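Local structure of CIR protein (Plasmodium chabaudi chabaudi, 6ZYV) at residues 108-113 against 142-147; 97-100 against 104-107. The protein is of unknown function but belongs to the Plasmodium-interspersed repeat family of variant proteins associated with malaria-infected red blood cells, and probably exposes a helical ectodomain. The protein carries 5 engineered substitutions. All blocks are in the same frame, centred on the assembly; numbering follows the deposited sequence.

Interaction 1: 108-113 against 142-147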
loop_
_atom_site.group_PDB
_atom_site.type_symbol
_atom_site.label_atom_id
_atom_site.label_comp_id
_atom_site.label_asym_id
_atom_site.label_seq_id
_atom_site.Cartn_x
_atom_site.Cartn_y
_atom_site.Cartn_z
ATOM N N HIS A 108 -5.661 -15.445 -3.553
ATOM C CA HIS A 108 -5.743 -16.857 -3.185
ATOM C C HIS A 108 -4.367 -17.512 -2.961
ATOM O O HIS A 108 -4.304 -18.526 -2.283
ATOM C CB HIS A 108 -6.549 -17.639 -4.230
ATOM C CG HIS A 108 -5.894 -17.656 -5.579
ATOM N ND1 HIS A 108 -5.776 -16.505 -6.335
ATOM C CD2 HIS A 108 -5.335 -18.683 -6.256
ATOM C CE1 HIS A 108 -5.144 -16.865 -7.439
ATOM N NE2 HIS A 108 -4.864 -18.164 -7.441
ATOM N N THR A 109 -3.278 -16.941 -3.506
ATOM C CA THR A 109 -1.922 -17.436 -3.287
ATOM C C THR A 109 -1.098 -16.526 -2.362
ATOM O O THR A 109 0.077 -16.780 -2.203
ATOM C CB THR A 109 -1.150 -17.628 -4.616
ATOM O OG1 THR A 109 -0.806 -16.361 -5.185
ATOM C CG2 THR A 109 -1.897 -18.464 -5.620
ATOM N N LEU A 110 -1.679 -15.437 -1.820
ATOM C CA LEU A 110 -0.991 -14.494 -0.951
ATOM C C LEU A 110 -0.363 -15.141 0.293
ATOM O O LEU A 110 0.819 -14.903 0.553
ATOM C CB LEU A 110 -1.953 -13.355 -0.568
ATOM C CG LEU A 110 -1.507 -12.382 0.524
ATOM C CD1 LEU A 110 -0.324 -11.570 0.065
ATOM C CD2 LEU A 110 -2.640 -11.468 0.906
ATOM N N LYS A 111 -1.138 -15.948 1.066
ATOM C CA LYS A 111 -0.605 -16.596 2.270
ATOM C C LYS A 111 0.599 -17.486 1.926
ATOM O O LYS A 111 1.640 -17.390 2.566
ATOM C CB LYS A 111 -1.700 -17.394 3.001
ATOM C CG LYS A 111 -1.269 -17.910 4.385
ATOM C CD LYS A 111 -2.476 -18.230 5.291
ATOM C CE LYS A 111 -2.019 -18.603 6.693
ATOM N NZ LYS A 111 -3.147 -19.022 7.573
ATOM N N ASN A 112 0.470 -18.267 0.856
ATOM C CA ASN A 112 1.518 -19.140 0.353
ATOM C C ASN A 112 2.754 -18.341 -0.113
ATOM O O ASN A 112 3.870 -18.695 0.248
ATOM C CB ASN A 112 0.965 -20.027 -0.768
ATOM C CG ASN A 112 1.980 -20.972 -1.351
ATOM O OD1 ASN A 112 2.562 -20.706 -2.415
ATOM N ND2 ASN A 112 2.251 -22.071 -0.645
ATOM N N PHE A 113 2.556 -17.267 -0.886
ATOM C CA PHE A 113 3.638 -16.394 -1.334
ATOM C C PHE A 113 4.380 -15.779 -0.132
ATOM O O PHE A 113 5.595 -15.704 -0.162
ATOM C CB PHE A 113 3.105 -15.273 -2.270
ATOM C CG PHE A 113 4.198 -14.418 -2.872
ATOM C CD1 PHE A 113 4.689 -13.314 -2.196
ATOM C CD2 PHE A 113 4.745 -14.731 -4.104
ATOM C CE1 PHE A 113 5.734 -12.573 -2.720
ATOM C CE2 PHE A 113 5.776 -13.977 -4.635
ATOM C CZ PHE A 113 6.284 -12.921 -3.931
ATOM N N LYS A 142 -3.557 -11.320 10.060
ATOM C CA LYS A 142 -4.847 -10.666 10.041
ATOM C C LYS A 142 -4.999 -9.889 8.752
ATOM O O LYS A 142 -6.055 -9.952 8.155
ATOM C CB LYS A 142 -5.004 -9.705 11.231
ATOM C CG LYS A 142 -6.347 -9.832 11.964
ATOM C CD LYS A 142 -7.642 -9.755 11.132
ATOM C CE LYS A 142 -8.703 -10.574 11.842
ATOM N NZ LYS A 142 -10.045 -10.633 11.175
ATOM N N LYS A 143 -3.945 -9.182 8.305
ATOM C CA LYS A 143 -3.990 -8.412 7.071
ATOM C C LYS A 143 -4.168 -9.327 5.867
ATOM O O LYS A 143 -4.966 -9.007 4.995
ATOM C CB LYS A 143 -2.772 -7.472 6.930
ATOM C CG LYS A 143 -2.622 -6.455 8.058
ATOM C CD LYS A 143 -3.823 -5.499 8.182
ATOM C CE LYS A 143 -3.694 -4.483 9.318
ATOM N NZ LYS A 143 -4.772 -3.421 9.280
ATOM N N ILE A 144 -3.493 -10.501 5.854
ATOM C CA ILE A 144 -3.642 -11.481 4.766
ATOM C C ILE A 144 -5.081 -12.030 4.740
ATOM O O ILE A 144 -5.700 -12.115 3.676
ATOM C CB ILE A 144 -2.571 -12.608 4.880
ATOM C CG1 ILE A 144 -1.206 -12.090 4.486
ATOM C CG2 ILE A 144 -2.945 -13.866 4.076
ATOM C CD1 ILE A 144 -0.069 -13.034 4.885
ATOM N N ASP A 145 -5.625 -12.326 5.912
ATOM C CA ASP A 145 -6.987 -12.827 6.034
ATOM C C ASP A 145 -8.004 -11.771 5.587
ATOM O O ASP A 145 -8.979 -12.106 4.921
ATOM C CB ASP A 145 -7.260 -13.295 7.462
ATOM C CG ASP A 145 -8.504 -14.145 7.585
ATOM O OD1 ASP A 145 -8.713 -15.025 6.711
ATOM O OD2 ASP A 145 -9.281 -13.934 8.552
ATOM N N LEU A 146 -7.739 -10.493 5.890
ATOM C CA LEU A 146 -8.565 -9.390 5.459
ATOM C C LEU A 146 -8.544 -9.262 3.941
ATOM O O LEU A 146 -9.587 -8.999 3.369
ATOM C CB LEU A 146 -8.107 -8.084 6.092
ATOM C CG LEU A 146 -8.617 -7.843 7.492
ATOM C CD1 LEU A 146 -7.911 -6.652 8.109
ATOM C CD2 LEU A 146 -10.176 -7.729 7.521
ATOM N N MET A 147 -7.392 -9.461 3.294
ATOM C CA MET A 147 -7.323 -9.402 1.830
ATOM C C MET A 147 -8.150 -10.503 1.200
ATOM O O MET A 147 -8.820 -10.253 0.202
ATOM C CB MET A 147 -5.869 -9.410 1.309
ATOM C CG MET A 147 -5.013 -8.268 1.865
ATOM S SD MET A 147 -5.448 -6.614 1.300
ATOM C CE MET A 147 -6.455 -6.024 2.647
#

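Interaction 2: 97-100 against 104-107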
loop_
_atom_site.group_PDB
_atom_site.type_symbol
_atom_site.label_atom_id
_atom_site.label_comp_id
_atom_site.label_asym_id
_atom_site.label_seq_id
_atom_site.Cartn_x
_atom_site.Cartn_y
_atom_site.Cartn_z
ATOM N N TYR A 97 -2.300 -6.409 -4.667
ATOM C CA TYR A 97 -2.411 -5.799 -5.980
ATOM C C TYR A 97 -1.406 -6.466 -6.949
ATOM O O TYR A 97 -1.792 -6.833 -8.050
ATOM C CB TYR A 97 -2.238 -4.261 -5.885
ATOM C CG TYR A 97 -1.626 -3.633 -7.113
ATOM C CD1 TYR A 97 -2.381 -3.422 -8.257
ATOM C CD2 TYR A 97 -0.275 -3.301 -7.150
ATOM C CE1 TYR A 97 -1.813 -2.885 -9.404
ATOM C CE2 TYR A 97 0.315 -2.802 -8.302
ATOM C CZ TYR A 97 -0.458 -2.578 -9.427
ATOM O OH TYR A 97 0.115 -2.058 -10.575
ATOM N N ILE A 98 -0.135 -6.617 -6.544
ATOM C CA ILE A 98 0.908 -7.230 -7.374
ATOM C C ILE A 98 0.562 -8.674 -7.726
ATOM O O ILE A 98 0.622 -9.051 -8.896
ATOM C CB ILE A 98 2.290 -7.150 -6.657
ATOM C CG1 ILE A 98 2.741 -5.692 -6.528
ATOM C CG2 ILE A 98 3.368 -8.037 -7.360
ATOM C CD1 ILE A 98 2.962 -4.996 -7.834
ATOM N N LEU A 99 0.176 -9.469 -6.733
ATOM C CA LEU A 99 -0.185 -10.854 -6.971
ATOM C C LEU A 99 -1.418 -10.958 -7.868
ATOM O O LEU A 99 -1.452 -11.815 -8.739
ATOM C CB LEU A 99 -0.338 -11.633 -5.656
ATOM C CG LEU A 99 0.937 -11.763 -4.794
ATOM C CD1 LEU A 99 0.697 -12.696 -3.624
ATOM C CD2 LEU A 99 2.134 -12.300 -5.605
ATOM N N ASN A 100 -2.376 -10.043 -7.726
ATOM C CA ASN A 100 -3.547 -10.014 -8.594
ATOM C C ASN A 100 -3.121 -9.704 -10.049
ATOM O O ASN A 100 -3.667 -10.306 -10.975
ATOM C CB ASN A 100 -4.573 -8.990 -8.095
ATOM C CG ASN A 100 -5.829 -8.978 -8.927
ATOM O OD1 ASN A 100 -6.089 -8.055 -9.694
ATOM N ND2 ASN A 100 -6.610 -10.031 -8.820
ATOM N N ASN A 104 -1.145 -16.438 -12.815
ATOM C CA ASN A 104 -0.800 -17.609 -11.986
ATOM C C ASN A 104 -0.466 -17.285 -10.509
ATOM O O ASN A 104 0.167 -18.074 -9.809
ATOM C CB ASN A 104 0.327 -18.424 -12.624
ATOM C CG ASN A 104 0.228 -19.885 -12.325
ATOM O OD1 ASN A 104 1.213 -20.548 -11.979
ATOM N ND2 ASN A 104 -0.973 -20.415 -12.439
ATOM N N GLU A 105 -0.895 -16.126 -10.045
ATOM C CA GLU A 105 -0.795 -15.702 -8.652
ATOM C C GLU A 105 -2.095 -14.931 -8.378
ATOM O O GLU A 105 -2.834 -14.609 -9.307
ATOM C CB GLU A 105 0.438 -14.799 -8.394
ATOM C CG GLU A 105 1.808 -15.458 -8.489
ATOM C CD GLU A 105 2.226 -16.541 -7.499
ATOM O OE1 GLU A 105 1.583 -16.681 -6.433
ATOM O OE2 GLU A 105 3.226 -17.241 -7.793
ATOM N N GLY A 106 -2.349 -14.594 -7.128
ATOM C CA GLY A 106 -3.518 -13.801 -6.758
ATOM C C GLY A 106 -3.685 -13.703 -5.264
ATOM O O GLY A 106 -2.834 -14.198 -4.510
ATOM N N ILE A 107 -4.815 -13.134 -4.814
ATOM C CA ILE A 107 -5.067 -13.047 -3.374
ATOM C C ILE A 107 -5.160 -14.463 -2.764
ATOM O O ILE A 107 -4.618 -14.681 -1.681
ATOM C CB ILE A 107 -6.248 -12.119 -3.030
ATOM C CG1 ILE A 107 -5.875 -10.661 -3.384
ATOM C CG2 ILE A 107 -6.598 -12.236 -1.550
ATOM C CD1 ILE A 107 -7.006 -9.815 -3.735
HETATM O O HOH W 1 -6.740 -12.034 -6.914
#

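Interaction 1: 108-113 against 142-147
Ile144 and Leu110 meet side chain to side chain and make most of this contact between helix 110-118 and helix 134-149. CD2 of Leu110 lies 3.9 Å from CG1 of Ile144, and CG of Leu110 is 4.0 Å from the same CG1, with the two side chains crossing at a slant. Leu110 has CG anti to the backbone N (chi1 170°), which, with chi2 at 66°, carries CD2 across to the other helix. There CD2 sits against two residues three apart on helix 134-149: besides Ile144 it touches Met147, whose CB is also 3.9 Å away. Only the base of Met147 takes part, because the bend at chi2 (-69°) turns the sulfur away from helix 110-118. Ile144 divides its branches unequally: of Leu110 and Lys111, CG1 meets Leu110 alone, while CG2 touches both, lying 3.9 Å from CB of Lys111. Beyond CG that lysine runs extended toward solvent, where NZ of Lys111 stays 6.9 Å from OD1 of Asp145, too far for a salt bridge although the opposite charges may attract weakly. The meeting is thus apolar, and the helices come close: CA of Lys111 and CA of Ile144 are 6.5 Å apart. Helix 81-101 packs alongside, with Leu95 and Ser96 against Leu110 and Ser96 also against Met147, while Asp85 of that helix forms a salt bridge with Lys143; Ile211 of helix 206-211 packs on Met147.

Interaction 2: 97-100 against 104-107
The turn that leaves the C-terminal end of helix 81-101 folds back on the helix here, bringing Gly106 against Leu99 and Asn100. CA of Gly106 and CA of Asn100 are 4.2 Å apart, so the two backbones lie almost against each other. CA of Gly106 makes a CH-O contact with the carbonyl O of Leu99 at 3.5 Å, the angle at the hydrogen being 131°. Leu99 also turns its side chain to the returning chain: CB lies 3.8 Å from Gly106 O, and CD2 lies 4.1 Å from CB of Glu105. In this helix-loop-helix connection the loop runs on into helix 110-118. The bent chain of Glu105 carries OE1 to a hydrogen bond with OG1 of Thr109, which also bonds to Gly106 O and so ties the loop to the approach of the next helix. A water also bridges the two segments, accepting hydrogen bonds from ND2 of Asn100 at 2.8 Å and from the backbone N of Ile107 at 3.1 Å. CG of Asn100 stands anti to the backbone N (chi1 -177°), which puts the amide where ND2 can meet this water, and Pro155 of helix 154-174 packs against the same side chain.

Followed from the N terminus, helix 81-101 ends in interaction 2, which closes the short loop back onto the helix's last turn. Interaction 1 opens directly afterwards, so the two contacts are in series and neither crosses the other. It spans the 28 mostly helical residues between its segments, bringing helix 134-149 back beside helix 110-118. The contacts lie on the same side of the chain's centre, their own centres about 10 Å apart, and they touch: CD1 of Leu99 packs on CA of Leu110 and CB of Phe113, while CG2 of Ile107 meets the carbonyl O of Met147. Together they join helices 81-101, 110-118 and 134-149.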